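Local coordinates for peptidase M16 inactive domain family protein (Pseudomonas fluorescens, PDB 3GWB) that is of unknown function but belongs to the peptidase M16 family, whose members are generally metal-dependent hydrolases, at residues A228-P236 with T304-F312; D263-N273 with Q399-H407. All coordinates share one frame; numbering follows the deposited sequence.

Contact 2 is a buried helix pair, whereas contact 1 lies at the surface. Their centres are about 17 Å apart. Both belong to the part of the chain that holds the second large sheet. Contact 1 joins the linker before strand 239-244 to the loop between strands 299-303 and 311-319. It works through glutamine amides on backbone N-H groups, with one salt bridge. Contact 2 joins helices 266-277 and 397-407 by apolar residues, several of them small, and keeps its charged groups at one end. The two meet directly: Pro305 packs on Tyr266, and Phe312 on Asn273. Along the chain their segments alternate, so the stretch of chain spanned by each contact overlaps that of the other.

Contact 1: residues A228-P236 with T304-F312; sequences AKIEQPAEP and TPMQARGPF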
loop_
_atom_site.group_PDB
_atom_site.type_symbol
_atom_site.label_atom_id
_atom_site.label_comp_id
_atom_site.label_asym_id
_atom_site.label_seq_id
_atom_site.Cartn_x
_atom_site.Cartn_y
_atom_site.Cartn_z
ATOM N N ALA A 228 31.363 3.488 8.685
ATOM C CA ALA A 228 31.582 4.839 9.184
ATOM C C ALA A 228 30.362 5.708 8.919
ATOM O O ALA A 228 29.647 5.517 7.936
ATOM C CB ALA A 228 32.810 5.447 8.525
ATOM N N LYS A 229 30.126 6.668 9.804
ATOM C CA LYS A 229 28.987 7.561 9.653
ATOM C C LYS A 229 29.220 8.549 8.521
ATOM O O LYS A 229 30.359 8.924 8.234
ATOM C CB LYS A 229 28.732 8.306 10.961
ATOM C CG LYS A 229 28.298 7.391 12.095
ATOM C CD LYS A 229 28.055 8.168 13.375
ATOM C CE LYS A 229 27.552 7.253 14.475
ATOM N NZ LYS A 229 27.279 8.018 15.717
ATOM N N ILE A 230 28.130 8.958 7.879
ATOM C CA ILE A 230 28.190 9.900 6.767
ATOM C C ILE A 230 28.444 11.309 7.293
ATOM O O ILE A 230 27.977 11.679 8.374
ATOM C CB ILE A 230 26.874 9.856 5.938
ATOM C CG1 ILE A 230 26.883 8.636 5.007
ATOM C CG2 ILE A 230 26.725 11.113 5.092
ATOM C CD1 ILE A 230 26.978 7.304 5.708
ATOM N N GLU A 231 29.203 12.087 6.531
ATOM C CA GLU A 231 29.531 13.448 6.931
ATOM C C GLU A 231 28.339 14.377 6.756
ATOM O O GLU A 231 27.348 14.012 6.131
ATOM C CB GLU A 231 30.722 13.957 6.117
ATOM C CG GLU A 231 31.937 13.046 6.204
ATOM C CD GLU A 231 33.223 13.726 5.781
ATOM O OE1 GLU A 231 33.277 14.250 4.643
ATOM O OE2 GLU A 231 34.180 13.729 6.589
ATOM N N GLN A 232 28.437 15.572 7.325
ATOM C CA GLN A 232 27.367 16.562 7.234
ATOM C C GLN A 232 27.402 17.281 5.893
ATOM O O GLN A 232 28.472 17.578 5.371
ATOM C CB GLN A 232 27.504 17.587 8.362
ATOM C CG GLN A 232 27.161 17.042 9.733
ATOM C CD GLN A 232 25.666 16.868 9.928
ATOM O OE1 GLN A 232 24.952 16.447 9.015
ATOM N NE2 GLN A 232 25.186 17.181 11.124
ATOM N N PRO A 233 26.221 17.579 5.322
ATOM C CA PRO A 233 26.133 18.272 4.035
ATOM C C PRO A 233 26.475 19.748 4.192
ATOM O O PRO A 233 26.479 20.277 5.303
ATOM C CB PRO A 233 24.676 18.065 3.638
ATOM C CG PRO A 233 23.977 18.146 4.960
ATOM C CD PRO A 233 24.874 17.295 5.856
ATOM N N ALA A 234 26.773 20.407 3.081
ATOM C CA ALA A 234 27.085 21.826 3.112
ATOM C C ALA A 234 25.774 22.580 2.958
ATOM O O ALA A 234 24.834 22.074 2.346
ATOM C CB ALA A 234 28.021 22.181 1.976
ATOM N N GLU A 235 25.709 23.781 3.522
ATOM C CA GLU A 235 24.508 24.607 3.419
ATOM C C GLU A 235 24.338 25.037 1.969
ATOM O O GLU A 235 25.166 25.773 1.439
ATOM C CB GLU A 235 24.649 25.856 4.294
ATOM C CG GLU A 235 24.518 25.604 5.784
ATOM C CD GLU A 235 23.080 25.384 6.199
ATOM O OE1 GLU A 235 22.445 24.450 5.664
ATOM O OE2 GLU A 235 22.584 26.148 7.055
ATOM N N PRO A 236 23.264 24.587 1.305
ATOM C CA PRO A 236 23.047 24.971 -0.090
ATOM C C PRO A 236 22.587 26.423 -0.194
ATOM O O PRO A 236 22.003 26.963 0.746
ATOM C CB PRO A 236 21.963 24.001 -0.537
ATOM C CG PRO A 236 21.131 23.890 0.698
ATOM C CD PRO A 236 22.171 23.723 1.784
ATOM N N THR A 304 12.722 15.506 8.362
ATOM C CA THR A 304 13.032 14.094 8.185
ATOM C C THR A 304 14.463 13.967 8.705
ATOM O O THR A 304 15.416 13.859 7.931
ATOM C CB THR A 304 12.972 13.642 6.706
ATOM O OG1 THR A 304 11.685 13.947 6.159
ATOM C CG2 THR A 304 13.192 12.132 6.609
ATOM N N PRO A 305 14.629 14.024 10.035
ATOM C CA PRO A 305 15.935 13.922 10.696
ATOM C C PRO A 305 16.623 12.598 10.388
ATOM O O PRO A 305 16.021 11.531 10.517
ATOM C CB PRO A 305 15.585 14.051 12.175
ATOM C CG PRO A 305 14.340 14.885 12.164
ATOM C CD PRO A 305 13.567 14.269 11.026
HETATM N N MSE A 306 17.888 12.670 9.989
HETATM C CA MSE A 306 18.649 11.476 9.668
HETATM C C MSE A 306 19.987 11.539 10.384
HETATM O O MSE A 306 20.212 12.441 11.192
HETATM C CB MSE A 306 18.853 11.379 8.159
HETATM C CG MSE A 306 17.552 11.311 7.375
HETATM SE SE MSE A 306 17.817 11.008 5.613
HETATM C CE MSE A 306 17.863 12.647 5.002
ATOM N N GLN A 307 20.869 10.583 10.097
ATOM C CA GLN A 307 22.182 10.546 10.733
ATOM C C GLN A 307 22.827 11.906 10.530
ATOM O O GLN A 307 23.356 12.496 11.466
ATOM C CB GLN A 307 23.046 9.450 10.110
ATOM C CG GLN A 307 24.293 9.108 10.907
ATOM C CD GLN A 307 25.051 7.930 10.306
ATOM O OE1 GLN A 307 25.651 8.044 9.235
ATOM N NE2 GLN A 307 25.011 6.787 10.991
ATOM N N ALA A 308 22.786 12.393 9.297
ATOM C CA ALA A 308 23.322 13.708 8.984
ATOM C C ALA A 308 22.089 14.600 8.897
ATOM O O ALA A 308 20.964 14.110 9.008
ATOM C CB ALA A 308 24.059 13.682 7.653
ATOM N N ARG A 309 22.284 15.899 8.699
ATOM C CA ARG A 309 21.148 16.805 8.615
ATOM C C ARG A 309 20.142 16.388 7.551
ATOM O O ARG A 309 20.453 16.338 6.353
ATOM C CB ARG A 309 21.613 18.233 8.343
ATOM C CG ARG A 309 22.280 18.890 9.536
ATOM C CD ARG A 309 22.721 20.298 9.195
ATOM N NE ARG A 309 21.608 21.240 9.122
ATOM C CZ ARG A 309 21.711 22.464 8.614
ATOM N NH1 ARG A 309 22.873 22.880 8.130
ATOM N NH2 ARG A 309 20.665 23.279 8.602
ATOM N N GLY A 310 18.934 16.074 8.007
ATOM C CA GLY A 310 17.879 15.679 7.100
ATOM C C GLY A 310 17.201 16.938 6.607
ATOM O O GLY A 310 17.471 18.019 7.117
ATOM N N PRO A 311 16.301 16.841 5.632
ATOM C CA PRO A 311 15.661 18.064 5.157
ATOM C C PRO A 311 14.392 18.498 5.898
ATOM O O PRO A 311 13.763 17.718 6.613
ATOM C CB PRO A 311 15.364 17.724 3.710
ATOM C CG PRO A 311 14.914 16.282 3.839
ATOM C CD PRO A 311 15.941 15.688 4.782
ATOM N N PHE A 312 14.053 19.770 5.731
ATOM C CA PHE A 312 12.822 20.325 6.261
ATOM C C PHE A 312 12.142 20.633 4.938
ATOM O O PHE A 312 12.740 21.276 4.065
ATOM C CB PHE A 312 13.028 21.628 7.028
ATOM C CG PHE A 312 11.744 22.382 7.252
ATOM C CD1 PHE A 312 10.823 21.956 8.209
ATOM C CD2 PHE A 312 11.421 23.482 6.455
ATOM C CE1 PHE A 312 9.588 22.601 8.353
ATOM C CE2 PHE A 312 10.191 24.136 6.589
ATOM C CZ PHE A 312 9.274 23.697 7.547
#
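Lys229 lays its CB and CG against the amide of Gln307, with CG 3.5 Å from NE2; the rest of its extended chain runs away. Next along, Ile230 N donates to Gln307 OE1 at 3.0 Å. The N-H points nearly straight at the oxygen (164°), though the donor is tilted from the carbonyl plane. Gln307 spans the gap because its chain is extended, with CG anti to the backbone N (chi1 -166°). The carbonyl O of Glu231 is buried against Ala308 CB, 3.6 Å away, and has no polar partner. Residues 229-233 have polyproline II-like backbone angles. They form part of the linker from helix 207-220 to strand 239-244, and Gln307 to Arg309 belong to the hairpin loop between strands 299-303 and 311-319. Gln232 bends at chi2 and brings OE1 to Arg309 N at 2.7 Å, on a lone pair in the carbonyl plane. Pro233 rests CD on Ala308 CB (4.1 Å) and also meets Tyr160. Last, Glu235 OE1 makes a salt bridge with Arg309 NH1 at 3.0 Å. The carboxylate and guanidinium planes are 59° apart. Arg309 NE is held by Gly258 O.

Contact 2: residues D263-N273 with Q399-H407; sequences DPDYAAVSLGN and QVKAAMNKH
Asp265 sits at the N-cap of helix 266-277 but makes no capping bond with its side chain; its carboxylate goes instead to His407 of the other helix. His407 NE2 donates to Asp265 OD2 at 2.8 Å, with an N-H...O angle of 154°. The oxygen lies close to the ring plane and uses its anti lone pair. The same OD2 forms a long salt bridge with Lys406 NZ, at 3.6 Å. Two groups from the end of helix 397-407 thus share one oxygen, which would be expected to stabilise the carboxylate's charge. Asp263 approaches the same imidazole from another direction. Its OD2 is 3.4 Å from His407 CE1, and its carboxylate stands nearly perpendicular to the ring. Asp263 OD1 accepts from Asp265 N, an Asx turn that ties the two acids together just before the helix.

Beyond this polar end the contact is apolar. Val269 CG1 bridges from His407 CD2 to the methyl of Ala403. Ala268 CB meets Ala403 CB at 3.6 Å. Val400 has CG1 anti to its backbone N (chi1 171°), which sets that methyl 3.5 Å from Gly272 CA and directs CG2 to Leu271 CD2. Selenomethionine Met404 is bent at chi2 and chi3. Its SE lies 3.9 Å from Val269 O, and its CE reaches the backbone between Gly272 and Asn273. Leu347 of helix 344-356 touches both Leu271 and Val400, while Phe303 of strand 299-303 touches Val269.

With alanines and a glycine at the interface, the axes of the segments 266-273 and 399-407 come within 8.5 Å and cross at -97°. This is a close, nearly perpendicular helix pair, part of the helical layer beside the second sheet, consistent with the alpha+beta fold of M16 peptidases.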
loop_
_atom_site.group_PDB
_atom_site.type_symbol
_atom_site.label_atom_id
_atom_site.label_comp_id
_atom_site.label_asym_id
_atom_site.label_seq_id
_atom_site.Cartn_x
_atom_site.Cartn_y
_atom_site.Cartn_z
ATOM N N ASP A 263 19.517 15.704 17.418
ATOM C CA ASP A 263 19.594 17.105 17.822
ATOM C C ASP A 263 18.687 17.300 19.037
ATOM O O ASP A 263 17.554 16.819 19.057
ATOM C CB ASP A 263 19.144 18.014 16.679
ATOM C CG ASP A 263 19.478 19.472 16.930
ATOM O OD1 ASP A 263 18.861 20.088 17.827
ATOM O OD2 ASP A 263 20.369 20.000 16.232
ATOM N N PRO A 264 19.174 18.015 20.062
ATOM C CA PRO A 264 18.423 18.278 21.295
ATOM C C PRO A 264 17.089 18.999 21.124
ATOM O O PRO A 264 16.164 18.784 21.907
ATOM C CB PRO A 264 19.413 19.084 22.132
ATOM C CG PRO A 264 20.165 19.838 21.104
ATOM C CD PRO A 264 20.436 18.775 20.060
ATOM N N ASP A 265 16.987 19.853 20.109
ATOM C CA ASP A 265 15.747 20.591 19.862
ATOM C C ASP A 265 14.696 19.780 19.114
ATOM O O ASP A 265 13.688 20.325 18.674
ATOM C CB ASP A 265 16.024 21.868 19.068
ATOM C CG ASP A 265 16.865 22.854 19.836
ATOM O OD1 ASP A 265 16.787 22.845 21.084
ATOM O OD2 ASP A 265 17.588 23.644 19.191
ATOM N N TYR A 266 14.929 18.482 18.970
ATOM C CA TYR A 266 13.995 17.627 18.249
ATOM C C TYR A 266 12.546 17.777 18.707
ATOM O O TYR A 266 11.645 17.970 17.890
ATOM C CB TYR A 266 14.407 16.159 18.380
ATOM C CG TYR A 266 13.523 15.237 17.581
ATOM C CD1 TYR A 266 13.564 15.240 16.189
ATOM C CD2 TYR A 266 12.624 14.378 18.215
ATOM C CE1 TYR A 266 12.726 14.418 15.443
ATOM C CE2 TYR A 266 11.775 13.550 17.478
ATOM C CZ TYR A 266 11.837 13.572 16.091
ATOM O OH TYR A 266 11.009 12.751 15.360
ATOM N N ALA A 267 12.317 17.680 20.012
ATOM C CA ALA A 267 10.962 17.790 20.544
ATOM C C ALA A 267 10.353 19.164 20.258
ATOM O O ALA A 267 9.172 19.274 19.911
ATOM C CB ALA A 267 10.964 17.516 22.052
ATOM N N ALA A 268 11.160 20.208 20.409
ATOM C CA ALA A 268 10.691 21.566 20.178
ATOM C C ALA A 268 10.335 21.810 18.713
ATOM O O ALA A 268 9.308 22.416 18.422
ATOM C CB ALA A 268 11.740 22.571 20.637
ATOM N N VAL A 269 11.169 21.333 17.791
ATOM C CA VAL A 269 10.893 21.540 16.366
ATOM C C VAL A 269 9.779 20.631 15.878
ATOM O O VAL A 269 9.080 20.960 14.921
ATOM C CB VAL A 269 12.150 21.315 15.479
ATOM C CG1 VAL A 269 13.263 22.251 15.919
ATOM C CG2 VAL A 269 12.592 19.867 15.545
ATOM N N SER A 270 9.609 19.489 16.535
ATOM C CA SER A 270 8.550 18.569 16.142
ATOM C C SER A 270 7.205 19.212 16.459
ATOM O O SER A 270 6.283 19.169 15.647
ATOM C CB SER A 270 8.682 17.242 16.888
ATOM O OG SER A 270 9.924 16.626 16.591
ATOM N N LEU A 271 7.099 19.819 17.635
ATOM C CA LEU A 271 5.851 20.461 18.030
ATOM C C LEU A 271 5.620 21.725 17.197
ATOM O O LEU A 271 4.491 22.037 16.814
ATOM C CB LEU A 271 5.889 20.811 19.515
ATOM C CG LEU A 271 4.546 21.201 20.122
ATOM C CD1 LEU A 271 3.683 19.948 20.338
ATOM C CD2 LEU A 271 4.795 21.908 21.441
ATOM N N GLY A 272 6.698 22.440 16.905
ATOM C CA GLY A 272 6.578 23.643 16.099
ATOM C C GLY A 272 6.116 23.286 14.697
ATOM O O GLY A 272 5.298 23.987 14.103
ATOM N N ASN A 273 6.633 22.179 14.167
ATOM C CA ASN A 273 6.248 21.744 12.833
ATOM C C ASN A 273 4.811 21.270 12.822
ATOM O O ASN A 273 4.089 21.496 11.860
ATOM C CB ASN A 273 7.142 20.610 12.334
ATOM C CG ASN A 273 6.703 20.097 10.985
ATOM O OD1 ASN A 273 6.017 19.076 10.882
ATOM N ND2 ASN A 273 7.064 20.824 9.939
ATOM N N GLN A 399 10.023 28.940 23.624
ATOM C CA GLN A 399 10.987 27.884 23.324
ATOM C C GLN A 399 10.784 27.309 21.929
ATOM O O GLN A 399 11.747 26.995 21.237
ATOM C CB GLN A 399 10.885 26.755 24.350
ATOM C CG GLN A 399 11.207 27.177 25.774
ATOM C CD GLN A 399 10.977 26.057 26.765
ATOM O OE1 GLN A 399 9.908 25.451 26.793
ATOM N NE2 GLN A 399 11.980 25.776 27.584
ATOM N N VAL A 400 9.529 27.152 21.522
ATOM C CA VAL A 400 9.245 26.633 20.194
ATOM C C VAL A 400 9.699 27.663 19.159
ATOM O O VAL A 400 10.389 27.328 18.197
ATOM C CB VAL A 400 7.740 26.339 20.028
ATOM C CG1 VAL A 400 7.419 26.008 18.564
ATOM C CG2 VAL A 400 7.342 25.182 20.936
ATOM N N LYS A 401 9.327 28.923 19.360
ATOM C CA LYS A 401 9.725 29.973 18.426
ATOM C C LYS A 401 11.249 30.055 18.289
ATOM O O LYS A 401 11.778 30.220 17.184
ATOM C CB LYS A 401 9.166 31.327 18.880
ATOM C CG LYS A 401 9.656 32.520 18.070
ATOM C CD LYS A 401 9.069 33.815 18.609
ATOM C CE LYS A 401 9.605 35.034 17.875
ATOM N NZ LYS A 401 11.048 35.288 18.153
ATOM N N ALA A 402 11.954 29.936 19.408
ATOM C CA ALA A 402 13.408 30.010 19.380
ATOM C C ALA A 402 14.004 28.853 18.596
ATOM O O ALA A 402 14.884 29.058 17.755
ATOM C CB ALA A 402 13.965 30.016 20.793
ATOM N N ALA A 403 13.523 27.645 18.872
ATOM C CA ALA A 403 14.016 26.447 18.205
ATOM C C ALA A 403 13.814 26.500 16.697
ATOM O O ALA A 403 14.737 26.228 15.939
ATOM C CB ALA A 403 13.331 25.204 18.783
HETATM N N MSE A 404 12.607 26.851 16.264
HETATM C CA MSE A 404 12.319 26.929 14.836
HETATM C C MSE A 404 13.220 27.961 14.161
HETATM O O MSE A 404 13.691 27.745 13.042
HETATM C CB MSE A 404 10.849 27.281 14.599
HETATM C CG MSE A 404 9.854 26.186 15.033
HETATM SE SE MSE A 404 9.948 24.627 14.092
HETATM C CE MSE A 404 9.033 25.047 12.669
ATOM N N ASN A 405 13.457 29.081 14.841
ATOM C CA ASN A 405 14.316 30.129 14.299
ATOM C C ASN A 405 15.788 29.721 14.328
ATOM O O ASN A 405 16.594 30.204 13.530
ATOM C CB ASN A 405 14.133 31.434 15.080
ATOM C CG ASN A 405 12.955 32.252 14.586
ATOM O OD1 ASN A 405 12.001 32.500 15.324
ATOM N ND2 ASN A 405 13.019 32.683 13.330
ATOM N N LYS A 406 16.139 28.828 15.244
ATOM C CA LYS A 406 17.521 28.379 15.360
ATOM C C LYS A 406 17.899 27.376 14.272
ATOM O O LYS A 406 19.074 27.210 13.951
ATOM C CB LYS A 406 17.749 27.752 16.739
ATOM C CG LYS A 406 19.168 27.261 16.991
ATOM C CD LYS A 406 19.252 26.588 18.357
ATOM C CE LYS A 406 20.642 26.056 18.638
ATOM N NZ LYS A 406 20.686 25.286 19.916
ATOM N N HIS A 407 16.904 26.723 13.686
ATOM C CA HIS A 407 17.176 25.722 12.666
ATOM C C HIS A 407 16.653 26.052 11.272
ATOM O O HIS A 407 17.021 25.393 10.300
ATOM C CB HIS A 407 16.615 24.378 13.128
ATOM C CG HIS A 407 17.275 23.851 14.366
ATOM N ND1 HIS A 407 18.551 23.336 14.363
ATOM C CD2 HIS A 407 16.851 23.803 15.651
ATOM C CE1 HIS A 407 18.891 22.994 15.595
ATOM N NE2 HIS A 407 17.874 23.269 16.395
#